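Local coordinates for protein tryptophanyl-tRNA synthetase (Campylobacter jejuni subsp. jejuni, PDB 3TZL) that probably attaches tryptophan to its cognate tRNA, as a homodimeric aminoacyl-tRNA synthetase that uses ATP and here holds ADP and tryptophan, at residues B[151-156]-B[174-179]; B[217-222]-B[260-265]; B[272-275]-B[280-283]. One frame throughout, in Å; residues are numbered along the deposited sequence.

Contact 1: residues B[151-156]-B[174-179]; sequences QHVEIA and PEARVN
In V153, CG1 stands anti to the backbone N (chi1 -179°) and CG2 anti to the carbonyl carbon. This rotation aims the two methyls of the fork at different parts of strand 175-177, where A176 is the main partner. CG1 meets the backbone of the strand. V153 CG1 lies 3.6 Å from A176 N and 3.9 Å from E175 C, so it rests against the peptide link between E175 and A176. The other methyl takes the side chain of the same residue, with V153 CG2 4.1 Å from A176 CB. V153 CB is equally far from A176 CB, at 4.1 Å. The A176 methyl therefore sits against both the stem and one branch of the valine. The CB of V153 and that of A176 point toward each other's segment, and the two backbones come close, with V153 CA 6.0 Å from A176 CA. The segments belong to a beta-alpha-beta unit of strand 142-144, helix 150-167 and strand 175-177. The two strands are parallel, and the helix is the crossover between them. The backbones of E175 and R177 both hydrogen-bond to that of V143 in the neighbouring strand. V153 also packs on V143, so one side chain of the helix touches both strands. The CB atoms of P174 and A156 point toward the opposite segment; P174 touches I135 and A156 touches A132, both of helix 122-137. V143 and I135 line the pocket of the bound tryptophan, so V153 and P174 sit just behind that pocket.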
loop_
_atom_site.group_PDB
_atom_site.type_symbol
_atom_site.label_atom_id
_atom_site.label_comp_id
_atom_site.label_asym_id
_atom_site.label_seq_id
_atom_site.Cartn_x
_atom_site.Cartn_y
_atom_site.Cartn_z
ATOM N N GLN B 151 15.459 14.246 -3.340
ATOM C CA GLN B 151 14.499 14.523 -2.287
ATOM C C GLN B 151 13.805 13.240 -1.834
ATOM O O GLN B 151 13.565 13.035 -0.651
ATOM C CB GLN B 151 13.487 15.559 -2.764
ATOM C CG GLN B 151 12.629 16.131 -1.653
ATOM C CD GLN B 151 11.519 17.001 -2.195
ATOM O OE1 GLN B 151 11.045 16.795 -3.312
ATOM N NE2 GLN B 151 11.102 17.981 -1.412
ATOM N N HIS B 152 13.503 12.357 -2.774
ATOM C CA HIS B 152 12.876 11.091 -2.411
ATOM C C HIS B 152 13.723 10.263 -1.437
ATOM O O HIS B 152 13.192 9.674 -0.498
ATOM C CB HIS B 152 12.536 10.290 -3.661
ATOM C CG HIS B 152 11.464 10.920 -4.486
ATOM N ND1 HIS B 152 11.362 10.732 -5.845
ATOM C CD2 HIS B 152 10.446 11.741 -4.141
ATOM C CE1 HIS B 152 10.326 11.409 -6.303
ATOM N NE2 HIS B 152 9.750 12.025 -5.289
ATOM N N VAL B 153 15.032 10.224 -1.662
ATOM C CA VAL B 153 15.927 9.476 -0.786
ATOM C C VAL B 153 15.983 10.116 0.604
ATOM O O VAL B 153 16.000 9.409 1.614
ATOM C CB VAL B 153 17.324 9.390 -1.383
ATOM C CG1 VAL B 153 18.247 8.588 -0.471
ATOM C CG2 VAL B 153 17.251 8.769 -2.784
ATOM N N GLU B 154 15.995 11.450 0.644
ATOM C CA GLU B 154 15.910 12.194 1.895
ATOM C C GLU B 154 14.629 11.880 2.658
ATOM O O GLU B 154 14.633 11.723 3.890
ATOM C CB GLU B 154 16.001 13.697 1.625
ATOM C CG GLU B 154 17.352 14.154 1.096
ATOM C CD GLU B 154 17.380 15.635 0.773
ATOM O OE1 GLU B 154 16.303 16.267 0.779
ATOM O OE2 GLU B 154 18.479 16.168 0.511
ATOM N N ILE B 155 13.522 11.787 1.930
ATOM C CA ILE B 155 12.269 11.377 2.549
ATOM C C ILE B 155 12.411 9.979 3.162
ATOM O O ILE B 155 11.986 9.742 4.298
ATOM C CB ILE B 155 11.127 11.396 1.535
ATOM C CG1 ILE B 155 10.645 12.829 1.322
ATOM C CG2 ILE B 155 9.984 10.516 1.992
ATOM C CD1 ILE B 155 9.885 13.020 0.025
ATOM N N ALA B 156 13.035 9.062 2.423
ATOM C CA ALA B 156 13.190 7.702 2.919
ATOM C C ALA B 156 14.057 7.739 4.176
ATOM O O ALA B 156 13.818 7.028 5.153
ATOM C CB ALA B 156 13.797 6.823 1.868
ATOM N N PRO B 174 19.871 5.345 4.362
ATOM C CA PRO B 174 20.367 5.377 2.985
ATOM C C PRO B 174 20.881 6.749 2.566
ATOM O O PRO B 174 20.541 7.756 3.182
ATOM C CB PRO B 174 19.117 5.046 2.181
ATOM C CG PRO B 174 18.000 5.651 3.020
ATOM C CD PRO B 174 18.395 5.366 4.424
ATOM N N GLU B 175 21.690 6.777 1.510
ATOM C CA GLU B 175 22.267 8.009 0.987
ATOM C C GLU B 175 22.133 8.036 -0.518
ATOM O O GLU B 175 22.365 7.022 -1.190
ATOM C CB GLU B 175 23.755 8.084 1.306
ATOM C CG GLU B 175 24.101 8.589 2.689
ATOM C CD GLU B 175 25.479 9.205 2.718
ATOM O OE1 GLU B 175 25.871 9.819 1.697
ATOM O OE2 GLU B 175 26.172 9.068 3.748
ATOM N N ALA B 176 21.782 9.192 -1.061
ATOM C CA ALA B 176 21.723 9.312 -2.503
ATOM C C ALA B 176 23.141 9.402 -3.028
ATOM O O ALA B 176 24.026 9.930 -2.358
ATOM C CB ALA B 176 20.941 10.532 -2.906
ATOM N N ARG B 177 23.361 8.859 -4.216
ATOM C CA ARG B 177 24.600 9.113 -4.927
ATOM C C ARG B 177 24.240 9.607 -6.313
ATOM O O ARG B 177 23.684 8.862 -7.124
ATOM C CB ARG B 177 25.459 7.859 -5.030
ATOM C CG ARG B 177 26.697 8.050 -5.896
ATOM C CD ARG B 177 27.546 6.793 -5.922
ATOM N NE ARG B 177 26.971 5.725 -6.738
ATOM C CZ ARG B 177 27.271 4.435 -6.581
ATOM N NH1 ARG B 177 26.709 3.523 -7.366
ATOM N NH2 ARG B 177 28.134 4.053 -5.636
ATOM N N VAL B 178 24.522 10.877 -6.569
ATOM C CA VAL B 178 24.349 11.413 -7.904
ATOM C C VAL B 178 25.610 11.074 -8.676
ATOM O O VAL B 178 26.725 11.397 -8.249
ATOM C CB VAL B 178 24.162 12.933 -7.892
ATOM C CG1 VAL B 178 23.314 13.365 -9.083
ATOM C CG2 VAL B 178 23.532 13.380 -6.581
ATOM N N ASN B 179 25.436 10.406 -9.805
ATOM C CA ASN B 179 26.580 9.986 -10.593
ATOM C C ASN B 179 27.033 11.125 -11.494
ATOM O O ASN B 179 26.219 11.780 -12.142
ATOM C CB ASN B 179 26.244 8.722 -11.388
ATOM C CG ASN B 179 25.565 7.655 -10.527
ATOM O OD1 ASN B 179 24.379 7.770 -10.198
ATOM N ND2 ASN B 179 26.315 6.613 -10.161
#

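Contact 2: residues B[217-222]-B[260-265]; sequences IVTDST and EGYGHF
The start of helix 262-276, with G261 at its N-cap position, meets the loop that follows helix 207-215. Y262, in the first turn of the helix, carries the whole contact and is met by T219, D220 and T222. T219 comes over one face of the ring. T219 CB is 4.2 Å from the centroid of the Y262 ring and only 18° off the ring normal, a CH-pi contact. It is offset toward the rim, with T219 CB 4.0 Å from Y262 CG. The chi1 of T219, 78°, puts CG2 anti to the carbonyl carbon and leaves OG1 to a weak bond with D220 O. T219 CG2 thereby lies 4.1 Å from Y262 CB, where the side chain leaves the helix. D220 approaches through its backbone: D220 O lies 3.4 Å from Y262 CE2, oblique to the ring. T222 also comes in obliquely, with T222 CB 3.9 Å from Y262 CE2. Around the phenol end, D220 OD2 is 3.9 Å from Y262 OH, and T222 OG1 is 4.0 Å from Y262 OH. The carboxylate plane is turned 74° from the ring. I235 of helix 234-239 touches both Y262 and T219, and K228 touches both Y262 and T222. Threonine carbons and one backbone carbonyl oxygen thus lie against the ring carbons, while the side-chain oxygens of D220 and T222 stand farther off from the phenol oxygen. The loop therefore probably meets the ring through van der Waals and CH-pi contact, with no directed polar bond between the two segments.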
loop_
_atom_site.group_PDB
_atom_site.type_symbol
_atom_site.label_atom_id
_atom_site.label_comp_id
_atom_site.label_asym_id
_atom_site.label_seq_id
_atom_site.Cartn_x
_atom_site.Cartn_y
_atom_site.Cartn_z
ATOM N N ILE B 217 21.080 11.892 -39.306
ATOM C CA ILE B 217 22.134 12.619 -38.602
ATOM C C ILE B 217 22.551 13.859 -39.395
ATOM O O ILE B 217 22.766 13.790 -40.609
ATOM C CB ILE B 217 23.360 11.735 -38.329
ATOM C CG1 ILE B 217 23.005 10.610 -37.346
ATOM C CG2 ILE B 217 24.514 12.572 -37.785
ATOM C CD1 ILE B 217 24.032 9.456 -37.355
ATOM N N VAL B 218 22.639 14.988 -38.695
ATOM C CA VAL B 218 22.996 16.272 -39.296
ATOM C C VAL B 218 24.469 16.342 -39.691
ATOM O O VAL B 218 25.356 16.202 -38.839
ATOM C CB VAL B 218 22.690 17.441 -38.334
ATOM C CG1 VAL B 218 23.314 18.737 -38.849
ATOM C CG2 VAL B 218 21.188 17.607 -38.145
ATOM N N THR B 219 24.722 16.577 -40.977
ATOM C CA THR B 219 26.085 16.716 -41.486
ATOM C C THR B 219 26.386 18.139 -41.986
ATOM O O THR B 219 25.516 19.020 -41.966
ATOM C CB THR B 219 26.361 15.725 -42.638
ATOM O OG1 THR B 219 25.774 16.212 -43.852
ATOM C CG2 THR B 219 25.791 14.356 -42.324
ATOM N N ASP B 220 27.625 18.352 -42.430
ATOM C CA ASP B 220 28.037 19.627 -43.012
ATOM C C ASP B 220 28.026 19.522 -44.524
ATOM O O ASP B 220 28.149 18.435 -45.082
ATOM C CB ASP B 220 29.451 20.012 -42.567
ATOM C CG ASP B 220 29.621 19.995 -41.062
ATOM O OD1 ASP B 220 28.609 20.137 -40.340
ATOM O OD2 ASP B 220 30.775 19.838 -40.601
ATOM N N SER B 221 27.893 20.659 -45.192
ATOM C CA SER B 221 27.956 20.673 -46.642
ATOM C C SER B 221 29.398 20.711 -47.105
ATOM O O SER B 221 29.916 21.775 -47.444
ATOM C CB SER B 221 27.202 21.869 -47.214
ATOM O OG SER B 221 25.831 21.782 -46.908
ATOM N N THR B 222 30.038 19.548 -47.115
ATOM C CA THR B 222 31.379 19.423 -47.657
ATOM C C THR B 222 31.308 18.459 -48.829
ATOM O O THR B 222 30.706 17.382 -48.720
ATOM C CB THR B 222 32.361 18.875 -46.612
ATOM O OG1 THR B 222 32.467 19.796 -45.519
ATOM C CG2 THR B 222 33.732 18.670 -47.223
ATOM N N GLU B 260 36.215 9.961 -49.125
ATOM C CA GLU B 260 34.988 9.325 -48.626
ATOM C C GLU B 260 33.972 10.356 -48.135
ATOM O O GLU B 260 34.303 11.245 -47.349
ATOM C CB GLU B 260 35.294 8.333 -47.504
ATOM C CG GLU B 260 36.148 7.150 -47.938
ATOM C CD GLU B 260 36.327 6.122 -46.829
ATOM O OE1 GLU B 260 37.485 5.854 -46.437
ATOM O OE2 GLU B 260 35.303 5.578 -46.356
ATOM N N GLY B 261 32.729 10.222 -48.591
ATOM C CA GLY B 261 31.686 11.174 -48.252
ATOM C C GLY B 261 30.955 10.795 -46.985
ATOM O O GLY B 261 31.143 9.699 -46.464
ATOM N N TYR B 262 30.114 11.702 -46.495
ATOM C CA TYR B 262 29.363 11.477 -45.262
ATOM C C TYR B 262 28.342 10.344 -45.400
ATOM O O TYR B 262 28.003 9.680 -44.419
ATOM C CB TYR B 262 28.637 12.756 -44.836
ATOM C CG TYR B 262 29.534 13.863 -44.326
ATOM C CD1 TYR B 262 30.207 13.728 -43.120
ATOM C CD2 TYR B 262 29.679 15.062 -45.036
ATOM C CE1 TYR B 262 31.007 14.736 -42.633
ATOM C CE2 TYR B 262 30.479 16.084 -44.552
ATOM C CZ TYR B 262 31.142 15.909 -43.343
ATOM O OH TYR B 262 31.949 16.899 -42.835
ATOM N N GLY B 263 27.837 10.150 -46.617
ATOM C CA GLY B 263 26.926 9.065 -46.910
ATOM C C GLY B 263 27.613 7.754 -46.605
ATOM O O GLY B 263 27.042 6.881 -45.953
ATOM N N HIS B 264 28.863 7.632 -47.034
ATOM C CA HIS B 264 29.605 6.428 -46.739
ATOM C C HIS B 264 29.946 6.277 -45.251
ATOM O O HIS B 264 29.899 5.175 -44.717
ATOM C CB HIS B 264 30.868 6.329 -47.582
ATOM C CG HIS B 264 31.548 5.010 -47.449
ATOM N ND1 HIS B 264 32.554 4.784 -46.536
ATOM C CD2 HIS B 264 31.336 3.832 -48.080
ATOM C CE1 HIS B 264 32.953 3.527 -46.630
ATOM N NE2 HIS B 264 32.231 2.929 -47.560
ATOM N N PHE B 265 30.279 7.371 -44.577
ATOM C CA PHE B 265 30.519 7.297 -43.130
ATOM C C PHE B 265 29.264 6.860 -42.358
ATOM O O PHE B 265 29.355 6.129 -41.371
ATOM C CB PHE B 265 31.070 8.624 -42.589
ATOM C CG PHE B 265 32.471 8.922 -43.050
ATOM C CD1 PHE B 265 33.442 7.926 -43.033
ATOM C CD2 PHE B 265 32.812 10.179 -43.525
ATOM C CE1 PHE B 265 34.741 8.184 -43.467
ATOM C CE2 PHE B 265 34.108 10.448 -43.962
ATOM C CZ PHE B 265 35.073 9.453 -43.934
#

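Contact 3: residues B[272-275]-B[280-283]; sequences LVNA and AREK
R281 and N274 form the polar part of this contact. R281 NH2 donates to N274 OD1 over 2.6 Å, a short bond, with an angle of 149° at the hydrogen. The oxygen lies at the edge of the guanidinium, near its plane. On the asparagine side, the donor sits in the carbonyl plane. Even so, the two flat groups are not coplanar: amide and guanidinium are turned 62° apart. The reach comes from R281. Its chain is extended from CG to NE (chi2 -179°), and it spans two backbones whose nearest CA atoms, N274 CA and R281 CA, are 9.1 Å apart. The CB of N274 does not point at the other helix, but its amide end comes nearer. The arginine has further polar partners. R281 NE bonds to the carbonyl oxygen of I203, and NH1 is also engaged elsewhere, so N274 holds one of several bonded nitrogens.

Van der Waals contact is slight. V273 CG1 lies 4.4 Å from R281 NH1, oblique to the guanidinium. L210 of helix 207-215 touches V273, N274 and R281 alike.

The fold element here is a pair of consecutive helices, 262-276 and 278-289, joined by a very short link and bridged by a side-chain hydrogen bond.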
loop_
_atom_site.group_PDB
_atom_site.type_symbol
_atom_site.label_atom_id
_atom_site.label_comp_id
_atom_site.label_asym_id
_atom_site.label_seq_id
_atom_site.Cartn_x
_atom_site.Cartn_y
_atom_site.Cartn_z
ATOM N N LEU B 272 28.950 -0.358 -37.557
ATOM C CA LEU B 272 29.437 -0.284 -36.178
ATOM C C LEU B 272 28.335 -0.568 -35.163
ATOM O O LEU B 272 28.504 -1.396 -34.268
ATOM C CB LEU B 272 30.020 1.096 -35.884
ATOM C CG LEU B 272 31.440 1.329 -36.378
ATOM C CD1 LEU B 272 31.910 2.724 -35.979
ATOM C CD2 LEU B 272 32.358 0.240 -35.813
ATOM N N VAL B 273 27.211 0.132 -35.296
ATOM C CA VAL B 273 26.123 -0.033 -34.342
ATOM C C VAL B 273 25.521 -1.444 -34.403
ATOM O O VAL B 273 25.307 -2.074 -33.370
ATOM C CB VAL B 273 25.045 1.062 -34.502
ATOM C CG1 VAL B 273 23.847 0.806 -33.565
ATOM C CG2 VAL B 273 25.660 2.447 -34.228
ATOM N N ASN B 274 25.278 -1.953 -35.609
ATOM C CA ASN B 274 24.701 -3.281 -35.746
ATOM C C ASN B 274 25.576 -4.389 -35.182
ATOM O O ASN B 274 25.068 -5.368 -34.631
ATOM C CB ASN B 274 24.339 -3.584 -37.207
ATOM C CG ASN B 274 23.025 -2.941 -37.623
ATOM O OD1 ASN B 274 22.078 -2.891 -36.837
ATOM N ND2 ASN B 274 22.965 -2.435 -38.861
ATOM N N ALA B 275 26.888 -4.232 -35.321
ATOM C CA ALA B 275 27.821 -5.260 -34.877
ATOM C C ALA B 275 27.996 -5.192 -33.368
ATOM O O ALA B 275 28.077 -6.219 -32.704
ATOM C CB ALA B 275 29.173 -5.119 -35.593
ATOM N N ALA B 280 23.499 -8.506 -28.000
ATOM C CA ALA B 280 22.467 -8.039 -27.090
ATOM C C ALA B 280 21.070 -8.141 -27.716
ATOM O O ALA B 280 20.137 -8.599 -27.071
ATOM C CB ALA B 280 22.759 -6.612 -26.667
ATOM N N ARG B 281 20.934 -7.708 -28.964
ATOM C CA ARG B 281 19.661 -7.785 -29.682
ATOM C C ARG B 281 19.167 -9.224 -29.830
ATOM O O ARG B 281 17.981 -9.499 -29.647
ATOM C CB ARG B 281 19.795 -7.176 -31.073
ATOM C CG ARG B 281 20.031 -5.701 -31.094
ATOM C CD ARG B 281 20.126 -5.218 -32.532
ATOM N NE ARG B 281 20.077 -3.770 -32.610
ATOM C CZ ARG B 281 20.385 -3.076 -33.698
ATOM N NH1 ARG B 281 20.304 -1.749 -33.685
ATOM N NH2 ARG B 281 20.777 -3.713 -34.797
ATOM N N GLU B 282 20.072 -10.141 -30.164
ATOM C CA GLU B 282 19.701 -11.546 -30.307
ATOM C C GLU B 282 19.253 -12.131 -28.983
ATOM O O GLU B 282 18.291 -12.902 -28.921
ATOM C CB GLU B 282 20.871 -12.373 -30.851
ATOM C CG GLU B 282 21.260 -12.046 -32.270
ATOM C CD GLU B 282 22.569 -12.729 -32.696
ATOM O OE1 GLU B 282 23.117 -13.546 -31.913
ATOM O OE2 GLU B 282 23.047 -12.439 -33.818
ATOM N N LYS B 283 19.962 -11.770 -27.918
ATOM C CA LYS B 283 19.601 -12.225 -26.582
ATOM C C LYS B 283 18.246 -11.627 -26.136
ATOM O O LYS B 283 17.389 -12.321 -25.548
ATOM C CB LYS B 283 20.704 -11.857 -25.598
ATOM C CG LYS B 283 20.425 -12.283 -24.174
ATOM C CD LYS B 283 21.649 -12.021 -23.317
ATOM C CE LYS B 283 21.360 -12.185 -21.836
ATOM N NZ LYS B 283 22.600 -11.904 -21.050
#

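Overall arrangement
Each of the three contacts is partly buried, but they differ in place and chemistry. Contact 1 lies beside the tryptophan pocket, about 16 Å from the chain's centre, and packs a helix on a strand through a valine. Contact 3 is about 19 Å from that centre, and contact 2, at about 32 Å, is the most peripheral. Contacts 2 and 3 lie on the other side of the centre from contact 1 and share helix 262-276. Contact 2 uses its start and contact 3 its end; their nearest atoms are about 7 Å apart. Contact 2 sets loop residues around an aromatic ring, away from the annotated sites. Contact 3 relies on a polar bond between side chains.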